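Local coordinates for proline iminopeptidase-related protein (Thermus thermophilus, PDB 2YYS) that is of unknown function but has the alpha/beta hydrolase fold of peptidase family S33 and may act as a peptidase, at residues Phe29-Gly34 with Phe58-Ser63; Gly33-Asn38 with His102-Val107; Phe76-Leu81 with Leu198-Asn203; Leu125-Asn130 with Leu221-Gly226. All coordinates share one frame; numbering follows the deposited sequence.

Contact 1: Phe29-Gly34 with Phe58-Ser63; sequences FVLHGG and FDQRGS
Q60 lays its carboxamide flat over the imidazole of H32, the two planes only 5° apart, with Q60 NE2 3.3 Å above the centre of the ring. The same Q60 NE2 donates to H32 O (3.0 Å), a fairly straight bond close to the amide plane of Q60 but tilted 35° from the carbonyl plane of H32. Q60 NE2 also donates to a water that accepts from H32 N and donates to V30 O and F58 O, so that four protein groups hold it. A second water donates to Q60 OE1 and H32 O, satisfying the other end of the amide and giving H32 O a second donor. With CG between the backbone N and carbonyl carbon (chi1 70°), the H32 ring is swung toward F58, where H32 ND1 makes a weak bond to F58 O (3.4 Å). L31 CD2 packs against F58 CZ (3.7 Å), and the four-bonded water sits over one face of the F58 ring. A leucine in place of Q60 would probably leave H32 O without its direct donor and the water short of one partner. D59 turns away to a salt bridge with R65. H32, G33 and G34 open the His-Gly-Gly-Pro-Gly motif and D59 to G62 form the Asp-Gln-Arg-Gly motif of proline iminopeptidases, in the loops that follow the adjacent strands 27-31 and 54-58.

Contact 2: Gly33-Asn38 with His102-Val107; sequences GGPGGN and HGFGAV
F104, G33 and P35 make most of this contact: F104 packs on P35, while G33 lies against the turn backbone. G33 CA lies 3.3 Å from H102 O and 3.8 Å from G105 N. A beta carbon on G33 would stand about 2.8 Å from H102 O, too close for a side chain, consistent with glycine. F104 extends its ring with CG anti to the backbone N (chi1 -178°), which carries CD2 and CE2 to the pyrrolidine of P35; F104 CD2 is 3.9 Å from P35 CB, and CG and CD of the proline lie similarly near. The proline follows a cis peptide bond. Polar links between the segments run through water. One water accepts from G34 N (2.9 Å) and from F104 N (3.0 Å), two backbone donors converging on one oxygen, as in the oxyanion hole of related alpha/beta hydrolases. Another water joins G33 N to H102 ND1 (2.8 Å from the latter), lying in the plane of the imidazole, whose NE2 is bonded to H255 O. The type II' turn from H102 to G105 has the shape of a nucleophile elbow, with G103, at positive phi, where active relatives probably carry their serine. A glycerol bonded to G34 O is consistent with a pocket here. The site lies at the ends of strands 27-31 and 97-102, at the start of helix 105-115; F104 also reaches V78 and L81 of helix 78-91, while G103 makes backbone hydrogen bonds to L125, the last residue of strand 119-125, and to W128 beyond it.

Contact 3: Phe76-Leu81 with Leu198-Asn203; sequences FTVDAL and LAFLRN
N203 ND2 is shared between two carbonyls, F76 O across the contact (3.1 Å) and P73 O farther up the same loop. The bond to F76 O is bent, 141° at the hydrogen; it runs close to the amide plane of N203 but is tilted from the carbonyl plane of F76. Beside it the F200 ring lies beneath the backbone of F76 and T77, with F76 C over one face and F76 O above the same ring toward its rim. F76 CB makes an off-centre CH-pi contact, 4.3 Å from the centroid of the F200 ring. The far end of that ring, F200 CZ, is 3.6 Å from T77 C and meets L81 CD1 coming from the opposite direction (3.8 Å), while V78 N lies at its edge. F76 sends its own ring elsewhere: with CG anti to the carbonyl carbon (chi1 -67°) it leads away past A199, whose CB packs tightly on F76 CD2 at 3.4 Å. T77 is the N-cap of helix 78-91, its OG1 accepting from A80 N (3.1 Å). An alanine in place of F200 would probably open a gap under the F76-T77 peptide and leave L81 CD1 without its aromatic partner. Helix 195-202 belongs to the helical insertion between strands 119-125 and 221-226, the cap region in this family. Between these two segments the contact is mainly apolar, the F200 ring under the F76-T77 peptide and A199 against F76, with one bent hydrogen bond from the N203 carboxamide beside it, so little of the bonding is directional.

Contact 4: Leu125-Asn130 with Leu221-Gly226; sequences LAPWVN and LYVLVG
L125 and L224 both set CG anti to the carbonyl carbon (chi1 -49° in L125), so the two side chains run side by side off the same face of the sheet, with L125 CD2 3.8 Å from L224 CB. V223 and V225, on the other face, use the branch anti to the backbone N: in V223 this is CG1 (chi1 176°), and the V223 and P127 side chains cross at about a right angle, with V223 CG1 4.1 Å from P127 CG. In V225 it is CG2, resting 4.1 Å from A126 CA. Between these apolar pairs runs the one direct hydrogen bond, A126 N to L224 O at 2.8 Å, nearly straight at 168° and close to the C=O axis of the acceptor. L125 CA adds a CA-H...O contact to L224 O (3.3 Å), so that carbonyl is approached by two successive residues of the parallel neighbour. The pairing soon ends: A126 takes a positive phi, after which the chain leaves the strand and W128 N is bonded to G103 instead; the W128 ring meets H255 and its NE1 bonds to T231. This is a parallel bridge at the carboxyl ends of the parallel strands, where alpha/beta hydrolases gather their functional loops. Strand 221-226 lies between 119-125 and 247-250, with V223 and V225 packing on I247. The L224 face is covered by helix 262-274 through F265 and A272; on the V225 face, helix 236-243 meets both V225 and P127 through A236.

How the contacts relate
Contacts 1 and 4 are fully buried and both reach the same sheet, but differ in kind: contact 1 is polar and bridged by two waters, beside an apolar patch of L31 and F58, contact 4 a short parallel pairing with apolar flanks. Contact 2, close to the centre of the chain yet partly exposed, shares G33 and G34 with contact 1 and joins its neighbours by probable backbone bonds, L31 O to H102 N and G103 to L125 and W128. Contact 3 is the most peripheral, about 15 Å from the chain centre, and alone involves helix 195-202; it reaches contact 2 where P35 meets F200 and contact 1 where Q60 meets L81. Contacts 3 and 4 do not touch.

Contact 1: Phe29-Gly34 with Phe58-Ser63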
loop_
_atom_site.group_PDB
_atom_site.type_symbol
_atom_site.label_atom_id
_atom_site.label_comp_id
_atom_site.label_asym_id
_atom_site.label_seq_id
_atom_site.Cartn_x
_atom_site.Cartn_y
_atom_site.Cartn_z
ATOM N N PHE A 29 9.045 -3.234 -7.012
ATOM C CA PHE A 29 8.100 -2.181 -7.316
ATOM C C PHE A 29 7.302 -1.844 -6.064
ATOM O O PHE A 29 6.877 -2.740 -5.327
ATOM C CB PHE A 29 7.187 -2.615 -8.462
ATOM C CG PHE A 29 7.848 -2.513 -9.805
ATOM C CD1 PHE A 29 7.458 -1.561 -10.714
ATOM C CD2 PHE A 29 8.909 -3.337 -10.125
ATOM C CE1 PHE A 29 8.089 -1.453 -11.944
ATOM C CE2 PHE A 29 9.543 -3.228 -11.352
ATOM C CZ PHE A 29 9.140 -2.283 -12.252
ATOM N N VAL A 30 7.102 -0.550 -5.823
ATOM C CA VAL A 30 6.443 -0.084 -4.609
ATOM C C VAL A 30 5.038 0.359 -4.950
ATOM O O VAL A 30 4.833 1.164 -5.856
ATOM C CB VAL A 30 7.231 1.047 -3.946
ATOM C CG1 VAL A 30 6.547 1.548 -2.660
ATOM C CG2 VAL A 30 8.616 0.559 -3.621
ATOM N N LEU A 31 4.069 -0.208 -4.236
ATOM C CA LEU A 31 2.661 0.099 -4.436
ATOM C C LEU A 31 2.107 0.843 -3.212
ATOM O O LEU A 31 1.843 0.237 -2.166
ATOM C CB LEU A 31 1.887 -1.195 -4.715
ATOM C CG LEU A 31 2.163 -1.809 -6.095
ATOM C CD1 LEU A 31 1.671 -3.252 -6.176
ATOM C CD2 LEU A 31 1.514 -0.970 -7.190
ATOM N N HIS A 32 1.950 2.160 -3.331
ATOM C CA HIS A 32 1.391 2.963 -2.240
ATOM C C HIS A 32 -0.119 2.713 -2.081
ATOM O O HIS A 32 -0.766 2.072 -2.922
ATOM C CB HIS A 32 1.643 4.459 -2.464
ATOM C CG HIS A 32 0.843 5.023 -3.589
ATOM N ND1 HIS A 32 1.393 5.325 -4.815
ATOM C CD2 HIS A 32 -0.477 5.289 -3.694
ATOM C CE1 HIS A 32 0.444 5.767 -5.617
ATOM N NE2 HIS A 32 -0.701 5.756 -4.962
ATOM N N GLY A 33 -0.672 3.285 -1.023
ATOM C CA GLY A 33 -2.061 3.094 -0.667
ATOM C C GLY A 33 -2.916 4.281 -1.045
ATOM O O GLY A 33 -2.519 5.108 -1.842
ATOM N N GLY A 34 -4.101 4.355 -0.465
ATOM C CA GLY A 34 -5.067 5.377 -0.807
ATOM C C GLY A 34 -6.420 4.709 -0.964
ATOM O O GLY A 34 -6.970 4.264 0.024
ATOM N N PHE A 58 6.730 4.678 -7.492
ATOM C CA PHE A 58 5.907 5.435 -8.411
ATOM C C PHE A 58 4.589 5.841 -7.805
ATOM O O PHE A 58 4.096 5.213 -6.857
ATOM C CB PHE A 58 5.725 4.693 -9.746
ATOM C CG PHE A 58 4.850 3.472 -9.678
ATOM C CD1 PHE A 58 3.552 3.514 -10.151
ATOM C CD2 PHE A 58 5.353 2.258 -9.228
ATOM C CE1 PHE A 58 2.749 2.392 -10.122
ATOM C CE2 PHE A 58 4.551 1.118 -9.195
ATOM C CZ PHE A 58 3.253 1.180 -9.642
ATOM N N ASP A 59 4.046 6.930 -8.336
ATOM C CA ASP A 59 2.720 7.358 -7.996
ATOM C C ASP A 59 1.787 6.797 -9.060
ATOM O O ASP A 59 2.055 6.898 -10.256
ATOM C CB ASP A 59 2.616 8.880 -7.961
ATOM C CG ASP A 59 3.375 9.501 -6.820
ATOM O OD1 ASP A 59 4.048 8.773 -6.051
ATOM O OD2 ASP A 59 3.357 10.737 -6.624
ATOM N N GLN A 60 0.676 6.243 -8.608
ATOM C CA GLN A 60 -0.275 5.566 -9.459
ATOM C C GLN A 60 -0.998 6.572 -10.351
ATOM O O GLN A 60 -0.880 7.799 -10.183
ATOM C CB GLN A 60 -1.245 4.732 -8.613
ATOM C CG GLN A 60 -0.588 3.458 -8.043
ATOM C CD GLN A 60 -1.142 3.031 -6.685
ATOM O OE1 GLN A 60 -2.329 3.207 -6.418
ATOM N NE2 GLN A 60 -0.282 2.476 -5.828
ATOM N N ARG A 61 -1.705 6.027 -11.328
ATOM C CA ARG A 61 -2.298 6.816 -12.386
ATOM C C ARG A 61 -3.165 7.914 -11.785
ATOM O O ARG A 61 -3.945 7.669 -10.864
ATOM C CB ARG A 61 -3.098 5.930 -13.340
ATOM C CG ARG A 61 -4.255 5.171 -12.694
ATOM C CD ARG A 61 -5.256 4.638 -13.686
ATOM N NE ARG A 61 -4.596 3.917 -14.767
ATOM C CZ ARG A 61 -5.149 3.614 -15.942
ATOM N NH1 ARG A 61 -4.445 2.945 -16.851
ATOM N NH2 ARG A 61 -6.403 3.955 -16.211
ATOM N N GLY A 62 -2.954 9.136 -12.263
ATOM C CA GLY A 62 -3.719 10.289 -11.831
ATOM C C GLY A 62 -3.468 10.759 -10.414
ATOM O O GLY A 62 -4.032 11.764 -9.991
ATOM N N SER A 63 -2.604 10.063 -9.689
ATOM C CA SER A 63 -2.450 10.274 -8.258
ATOM C C SER A 63 -1.149 10.983 -7.921
ATOM O O SER A 63 -0.123 10.764 -8.575
ATOM C CB SER A 63 -2.497 8.934 -7.511
ATOM O OG SER A 63 -3.548 8.111 -7.992
HETATM O O HOH W 1 2.629 2.880 -6.215
HETATM O O HOH W 2 -3.517 2.625 -3.986
#

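Contact 2: Gly33-Asn38 with His102-Val107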
loop_
_atom_site.group_PDB
_atom_site.type_symbol
_atom_site.label_atom_id
_atom_site.label_comp_id
_atom_site.label_asym_id
_atom_site.label_seq_id
_atom_site.Cartn_x
_atom_site.Cartn_y
_atom_site.Cartn_z
ATOM N N GLY A 33 -0.672 3.285 -1.023
ATOM C CA GLY A 33 -2.061 3.094 -0.667
ATOM C C GLY A 33 -2.916 4.281 -1.045
ATOM O O GLY A 33 -2.519 5.108 -1.842
ATOM N N GLY A 34 -4.101 4.355 -0.465
ATOM C CA GLY A 34 -5.067 5.377 -0.807
ATOM C C GLY A 34 -6.420 4.709 -0.964
ATOM O O GLY A 34 -6.970 4.264 0.024
ATOM N N PRO A 35 -6.948 4.589 -2.179
ATOM C CA PRO A 35 -6.270 5.027 -3.407
ATOM C C PRO A 35 -6.158 6.551 -3.527
ATOM O O PRO A 35 -6.786 7.284 -2.775
ATOM C CB PRO A 35 -7.137 4.433 -4.527
ATOM C CG PRO A 35 -8.509 4.166 -3.904
ATOM C CD PRO A 35 -8.276 4.003 -2.431
ATOM N N GLY A 36 -5.315 7.017 -4.437
ATOM C CA GLY A 36 -5.091 8.435 -4.610
ATOM C C GLY A 36 -3.968 8.980 -3.757
ATOM O O GLY A 36 -3.799 10.192 -3.688
ATOM N N GLY A 37 -3.199 8.100 -3.112
ATOM C CA GLY A 37 -2.032 8.513 -2.358
ATOM C C GLY A 37 -0.822 8.722 -3.247
ATOM O O GLY A 37 -0.937 8.997 -4.452
ATOM N N ASN A 38 0.353 8.586 -2.641
ATOM C CA ASN A 38 1.621 8.733 -3.352
ATOM C C ASN A 38 2.725 8.026 -2.590
ATOM O O ASN A 38 2.505 7.599 -1.464
ATOM C CB ASN A 38 1.945 10.222 -3.566
ATOM C CG ASN A 38 2.260 10.958 -2.265
ATOM O OD1 ASN A 38 3.259 10.676 -1.605
ATOM N ND2 ASN A 38 1.431 11.939 -1.923
ATOM N N HIS A 102 1.681 -1.075 0.598
ATOM C CA HIS A 102 1.198 -0.480 1.830
ATOM C C HIS A 102 -0.294 -0.157 1.706
ATOM O O HIS A 102 -0.738 0.411 0.713
ATOM C CB HIS A 102 1.994 0.783 2.147
ATOM C CG HIS A 102 1.613 1.424 3.444
ATOM N ND1 HIS A 102 1.123 2.707 3.516
ATOM C CD2 HIS A 102 1.647 0.960 4.717
ATOM C CE1 HIS A 102 0.877 3.011 4.778
ATOM N NE2 HIS A 102 1.195 1.971 5.529
ATOM N N GLY A 103 -1.070 -0.531 2.718
ATOM C CA GLY A 103 -2.495 -0.249 2.737
ATOM C C GLY A 103 -3.216 -0.886 1.565
ATOM O O GLY A 103 -3.045 -2.081 1.316
ATOM N N PHE A 104 -3.991 -0.073 0.843
ATOM C CA PHE A 104 -4.713 -0.499 -0.350
ATOM C C PHE A 104 -3.792 -1.058 -1.426
ATOM O O PHE A 104 -4.212 -1.869 -2.234
ATOM C CB PHE A 104 -5.525 0.660 -0.937
ATOM C CG PHE A 104 -6.345 0.275 -2.140
ATOM C CD1 PHE A 104 -7.286 -0.739 -2.057
ATOM C CD2 PHE A 104 -6.148 0.899 -3.351
ATOM C CE1 PHE A 104 -8.030 -1.103 -3.177
ATOM C CE2 PHE A 104 -6.883 0.549 -4.462
ATOM C CZ PHE A 104 -7.821 -0.445 -4.381
ATOM N N GLY A 105 -2.541 -0.607 -1.440
ATOM C CA GLY A 105 -1.530 -1.188 -2.298
ATOM C C GLY A 105 -1.524 -2.708 -2.273
ATOM O O GLY A 105 -1.180 -3.335 -3.271
ATOM N N ALA A 106 -1.873 -3.292 -1.126
ATOM C CA ALA A 106 -1.917 -4.747 -0.981
ATOM C C ALA A 106 -2.833 -5.427 -1.986
ATOM O O ALA A 106 -2.473 -6.458 -2.515
ATOM C CB ALA A 106 -2.325 -5.144 0.420
ATOM N N VAL A 107 -4.027 -4.881 -2.214
ATOM C CA VAL A 107 -4.951 -5.477 -3.186
ATOM C C VAL A 107 -4.326 -5.469 -4.567
ATOM O O VAL A 107 -4.451 -6.444 -5.319
ATOM C CB VAL A 107 -6.323 -4.757 -3.238
ATOM C CG1 VAL A 107 -7.200 -5.306 -4.371
ATOM C CG2 VAL A 107 -7.049 -4.937 -1.937
HETATM O O HOH W 3 0.863 4.395 1.240
HETATM O O HOH W 4 -4.354 2.688 1.842
#

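Contact 3: Phe76-Leu81 with Leu198-Asn203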
loop_
_atom_site.group_PDB
_atom_site.type_symbol
_atom_site.label_atom_id
_atom_site.label_comp_id
_atom_site.label_asym_id
_atom_site.label_seq_id
_atom_site.Cartn_x
_atom_site.Cartn_y
_atom_site.Cartn_z
ATOM N N PHE A 76 -10.300 4.388 -13.290
ATOM C CA PHE A 76 -9.874 4.110 -11.928
ATOM C C PHE A 76 -10.439 2.797 -11.415
ATOM O O PHE A 76 -11.501 2.760 -10.792
ATOM C CB PHE A 76 -10.262 5.287 -11.047
ATOM C CG PHE A 76 -9.500 6.524 -11.375
ATOM C CD1 PHE A 76 -8.138 6.595 -11.088
ATOM C CD2 PHE A 76 -10.111 7.590 -12.018
ATOM C CE1 PHE A 76 -7.406 7.711 -11.407
ATOM C CE2 PHE A 76 -9.383 8.736 -12.336
ATOM C CZ PHE A 76 -8.027 8.798 -12.038
ATOM N N THR A 77 -9.717 1.716 -11.715
ATOM C CA THR A 77 -10.080 0.372 -11.279
ATOM C C THR A 77 -8.843 -0.335 -10.767
ATOM O O THR A 77 -7.717 0.050 -11.076
ATOM C CB THR A 77 -10.669 -0.463 -12.435
ATOM O OG1 THR A 77 -9.691 -0.608 -13.472
ATOM C CG2 THR A 77 -11.887 0.231 -13.116
ATOM N N VAL A 78 -9.064 -1.381 -9.983
ATOM C CA VAL A 78 -7.986 -2.257 -9.538
ATOM C C VAL A 78 -7.240 -2.850 -10.733
ATOM O O VAL A 78 -6.014 -2.854 -10.753
ATOM C CB VAL A 78 -8.533 -3.379 -8.618
ATOM C CG1 VAL A 78 -7.474 -4.440 -8.340
ATOM C CG2 VAL A 78 -8.986 -2.789 -7.323
ATOM N N ASP A 79 -7.984 -3.335 -11.729
ATOM C CA ASP A 79 -7.392 -3.909 -12.940
ATOM C C ASP A 79 -6.417 -2.942 -13.609
ATOM O O ASP A 79 -5.345 -3.338 -14.024
ATOM C CB ASP A 79 -8.482 -4.311 -13.955
ATOM C CG ASP A 79 -9.281 -5.559 -13.528
ATOM O OD1 ASP A 79 -8.911 -6.247 -12.550
ATOM O OD2 ASP A 79 -10.309 -5.925 -14.134
ATOM N N ALA A 80 -6.808 -1.686 -13.738
ATOM C CA ALA A 80 -5.957 -0.681 -14.371
ATOM C C ALA A 80 -4.673 -0.456 -13.570
ATOM O O ALA A 80 -3.600 -0.332 -14.153
ATOM C CB ALA A 80 -6.710 0.628 -14.535
ATOM N N LEU A 81 -4.779 -0.424 -12.241
ATOM C CA LEU A 81 -3.605 -0.260 -11.381
ATOM C C LEU A 81 -2.654 -1.451 -11.494
ATOM O O LEU A 81 -1.441 -1.297 -11.466
ATOM C CB LEU A 81 -4.026 -0.065 -9.918
ATOM C CG LEU A 81 -4.862 1.176 -9.571
ATOM C CD1 LEU A 81 -5.001 1.363 -8.053
ATOM C CD2 LEU A 81 -4.302 2.439 -10.182
ATOM N N LEU A 198 -12.192 9.900 -5.528
ATOM C CA LEU A 198 -13.610 10.084 -5.834
ATOM C C LEU A 198 -14.134 9.010 -6.785
ATOM O O LEU A 198 -15.228 8.493 -6.590
ATOM C CB LEU A 198 -13.864 11.476 -6.419
ATOM C CG LEU A 198 -13.729 12.640 -5.426
ATOM C CD1 LEU A 198 -13.839 13.991 -6.153
ATOM C CD2 LEU A 198 -14.778 12.552 -4.295
ATOM N N ALA A 199 -13.337 8.651 -7.786
ATOM C CA ALA A 199 -13.738 7.642 -8.756
ATOM C C ALA A 199 -13.809 6.253 -8.122
ATOM O O ALA A 199 -14.728 5.511 -8.387
ATOM C CB ALA A 199 -12.798 7.629 -9.948
ATOM N N PHE A 200 -12.842 5.895 -7.291
ATOM C CA PHE A 200 -12.888 4.590 -6.642
ATOM C C PHE A 200 -14.112 4.508 -5.727
ATOM O O PHE A 200 -14.794 3.485 -5.707
ATOM C CB PHE A 200 -11.579 4.286 -5.899
ATOM C CG PHE A 200 -10.550 3.584 -6.752
ATOM C CD1 PHE A 200 -10.675 2.226 -7.034
ATOM C CD2 PHE A 200 -9.467 4.278 -7.274
ATOM C CE1 PHE A 200 -9.731 1.564 -7.826
ATOM C CE2 PHE A 200 -8.513 3.629 -8.070
ATOM C CZ PHE A 200 -8.648 2.268 -8.345
ATOM N N LEU A 201 -14.409 5.603 -5.021
ATOM C CA LEU A 201 -15.588 5.703 -4.149
ATOM C C LEU A 201 -16.874 5.483 -4.941
ATOM O O LEU A 201 -17.728 4.692 -4.550
ATOM C CB LEU A 201 -15.636 7.074 -3.449
ATOM C CG LEU A 201 -16.876 7.432 -2.606
ATOM C CD1 LEU A 201 -17.013 6.527 -1.395
ATOM C CD2 LEU A 201 -16.847 8.904 -2.157
ATOM N N ARG A 202 -16.983 6.188 -6.064
ATOM C CA ARG A 202 -18.130 6.093 -6.960
ATOM C C ARG A 202 -18.256 4.689 -7.560
ATOM O O ARG A 202 -19.356 4.185 -7.697
ATOM C CB ARG A 202 -17.994 7.162 -8.049
ATOM C CG ARG A 202 -18.948 7.098 -9.231
ATOM C CD ARG A 202 -18.552 8.112 -10.334
ATOM N NE ARG A 202 -19.626 8.458 -11.271
ATOM C CZ ARG A 202 -20.123 7.644 -12.214
ATOM N NH1 ARG A 202 -19.670 6.397 -12.362
ATOM N NH2 ARG A 202 -21.091 8.085 -13.018
ATOM N N ASN A 203 -17.131 4.049 -7.880
ATOM C CA ASN A 203 -17.148 2.717 -8.467
ATOM C C ASN A 203 -17.383 1.587 -7.455
ATOM O O ASN A 203 -17.366 0.432 -7.840
ATOM C CB ASN A 203 -15.857 2.467 -9.265
ATOM C CG ASN A 203 -15.729 3.388 -10.494
ATOM O OD1 ASN A 203 -16.689 4.041 -10.903
ATOM N ND2 ASN A 203 -14.527 3.457 -11.063
#

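Contact 4: Leu125-Asn130 with Leu221-Gly226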
loop_
_atom_site.group_PDB
_atom_site.type_symbol
_atom_site.label_atom_id
_atom_site.label_comp_id
_atom_site.label_asym_id
_atom_site.label_seq_id
_atom_site.Cartn_x
_atom_site.Cartn_y
_atom_site.Cartn_z
ATOM N N LEU A 125 2.741 -4.358 3.750
ATOM C CA LEU A 125 2.755 -3.542 4.949
ATOM C C LEU A 125 1.359 -3.028 5.209
ATOM O O LEU A 125 0.769 -2.366 4.354
ATOM C CB LEU A 125 3.711 -2.365 4.780
ATOM C CG LEU A 125 5.107 -2.691 4.249
ATOM C CD1 LEU A 125 5.872 -1.405 3.985
ATOM C CD2 LEU A 125 5.871 -3.565 5.208
ATOM N N ALA A 126 0.837 -3.297 6.398
ATOM C CA ALA A 126 -0.457 -2.759 6.792
ATOM C C ALA A 126 -1.509 -2.965 5.699
ATOM O O ALA A 126 -2.152 -2.022 5.249
ATOM C CB ALA A 126 -0.309 -1.291 7.098
ATOM N N PRO A 127 -1.705 -4.202 5.280
ATOM C CA PRO A 127 -2.596 -4.467 4.148
ATOM C C PRO A 127 -4.043 -4.085 4.450
ATOM O O PRO A 127 -4.522 -4.291 5.578
ATOM C CB PRO A 127 -2.466 -5.976 3.955
ATOM C CG PRO A 127 -2.125 -6.479 5.355
ATOM C CD PRO A 127 -1.171 -5.440 5.871
ATOM N N TRP A 128 -4.697 -3.494 3.451
ATOM C CA TRP A 128 -6.144 -3.281 3.433
ATOM C C TRP A 128 -6.719 -4.207 2.364
ATOM O O TRP A 128 -6.360 -4.099 1.188
ATOM C CB TRP A 128 -6.521 -1.838 3.051
ATOM C CG TRP A 128 -6.118 -0.754 4.010
ATOM C CD1 TRP A 128 -5.378 -0.889 5.148
ATOM C CD2 TRP A 128 -6.441 0.641 3.910
ATOM N NE1 TRP A 128 -5.212 0.331 5.750
ATOM C CE2 TRP A 128 -5.852 1.289 5.012
ATOM C CE3 TRP A 128 -7.163 1.411 2.993
ATOM C CZ2 TRP A 128 -5.966 2.658 5.225
ATOM C CZ3 TRP A 128 -7.277 2.772 3.203
ATOM C CH2 TRP A 128 -6.683 3.383 4.313
ATOM N N VAL A 129 -7.607 -5.108 2.766
ATOM C CA VAL A 129 -8.280 -5.972 1.809
ATOM C C VAL A 129 -9.799 -6.007 1.952
ATOM O O VAL A 129 -10.490 -6.348 1.006
ATOM C CB VAL A 129 -7.757 -7.416 1.892
ATOM C CG1 VAL A 129 -6.255 -7.472 1.618
ATOM C CG2 VAL A 129 -8.069 -8.033 3.233
ATOM N N ASN A 130 -10.304 -5.693 3.139
ATOM C CA ASN A 130 -11.718 -5.781 3.444
ATOM C C ASN A 130 -12.225 -4.396 3.804
ATOM O O ASN A 130 -12.074 -3.944 4.933
ATOM C CB ASN A 130 -11.968 -6.773 4.595
ATOM C CG ASN A 130 -13.458 -7.039 4.820
ATOM O OD1 ASN A 130 -14.294 -6.233 4.438
ATOM N ND2 ASN A 130 -13.785 -8.174 5.438
ATOM N N LEU A 221 5.840 -14.464 0.598
ATOM C CA LEU A 221 4.915 -13.397 0.933
ATOM C C LEU A 221 5.032 -13.161 2.442
ATOM O O LEU A 221 5.062 -14.119 3.218
ATOM C CB LEU A 221 3.502 -13.844 0.550
ATOM C CG LEU A 221 2.411 -12.867 0.118
ATOM C CD1 LEU A 221 2.871 -11.941 -0.945
ATOM C CD2 LEU A 221 1.219 -13.650 -0.410
ATOM N N TYR A 222 5.102 -11.902 2.856
ATOM C CA TYR A 222 5.229 -11.544 4.266
ATOM C C TYR A 222 4.244 -10.430 4.584
ATOM O O TYR A 222 4.024 -9.539 3.766
ATOM C CB TYR A 222 6.646 -11.033 4.560
ATOM C CG TYR A 222 7.458 -11.863 5.526
ATOM C CD1 TYR A 222 7.947 -13.108 5.142
ATOM C CD2 TYR A 222 7.759 -11.395 6.820
ATOM C CE1 TYR A 222 8.712 -13.885 6.014
ATOM C CE2 TYR A 222 8.525 -12.168 7.715
ATOM C CZ TYR A 222 9.000 -13.419 7.300
ATOM O OH TYR A 222 9.766 -14.216 8.144
ATOM N N VAL A 223 3.679 -10.476 5.779
ATOM C CA VAL A 223 2.799 -9.439 6.265
ATOM C C VAL A 223 3.448 -8.797 7.488
ATOM O O VAL A 223 3.824 -9.484 8.432
ATOM C CB VAL A 223 1.412 -9.990 6.642
ATOM C CG1 VAL A 223 0.549 -8.895 7.231
ATOM C CG2 VAL A 223 0.725 -10.620 5.420
ATOM N N LEU A 224 3.588 -7.478 7.433
ATOM C CA LEU A 224 4.076 -6.660 8.541
ATOM C C LEU A 224 3.012 -5.639 8.851
ATOM O O LEU A 224 2.539 -4.947 7.951
ATOM C CB LEU A 224 5.341 -5.895 8.152
ATOM C CG LEU A 224 6.712 -6.523 8.339
ATOM C CD1 LEU A 224 6.844 -7.784 7.545
ATOM C CD2 LEU A 224 7.791 -5.523 7.921
ATOM N N VAL A 225 2.649 -5.519 10.118
ATOM C CA VAL A 225 1.567 -4.630 10.506
ATOM C C VAL A 225 1.750 -4.127 11.935
ATOM O O VAL A 225 2.355 -4.789 12.768
ATOM C CB VAL A 225 0.208 -5.358 10.334
ATOM C CG1 VAL A 225 0.083 -6.522 11.313
ATOM C CG2 VAL A 225 -0.966 -4.396 10.473
ATOM N N GLY A 226 1.213 -2.951 12.219
ATOM C CA GLY A 226 1.295 -2.389 13.557
ATOM C C GLY A 226 0.145 -2.911 14.386
ATOM O O GLY A 226 -0.985 -2.946 13.926
#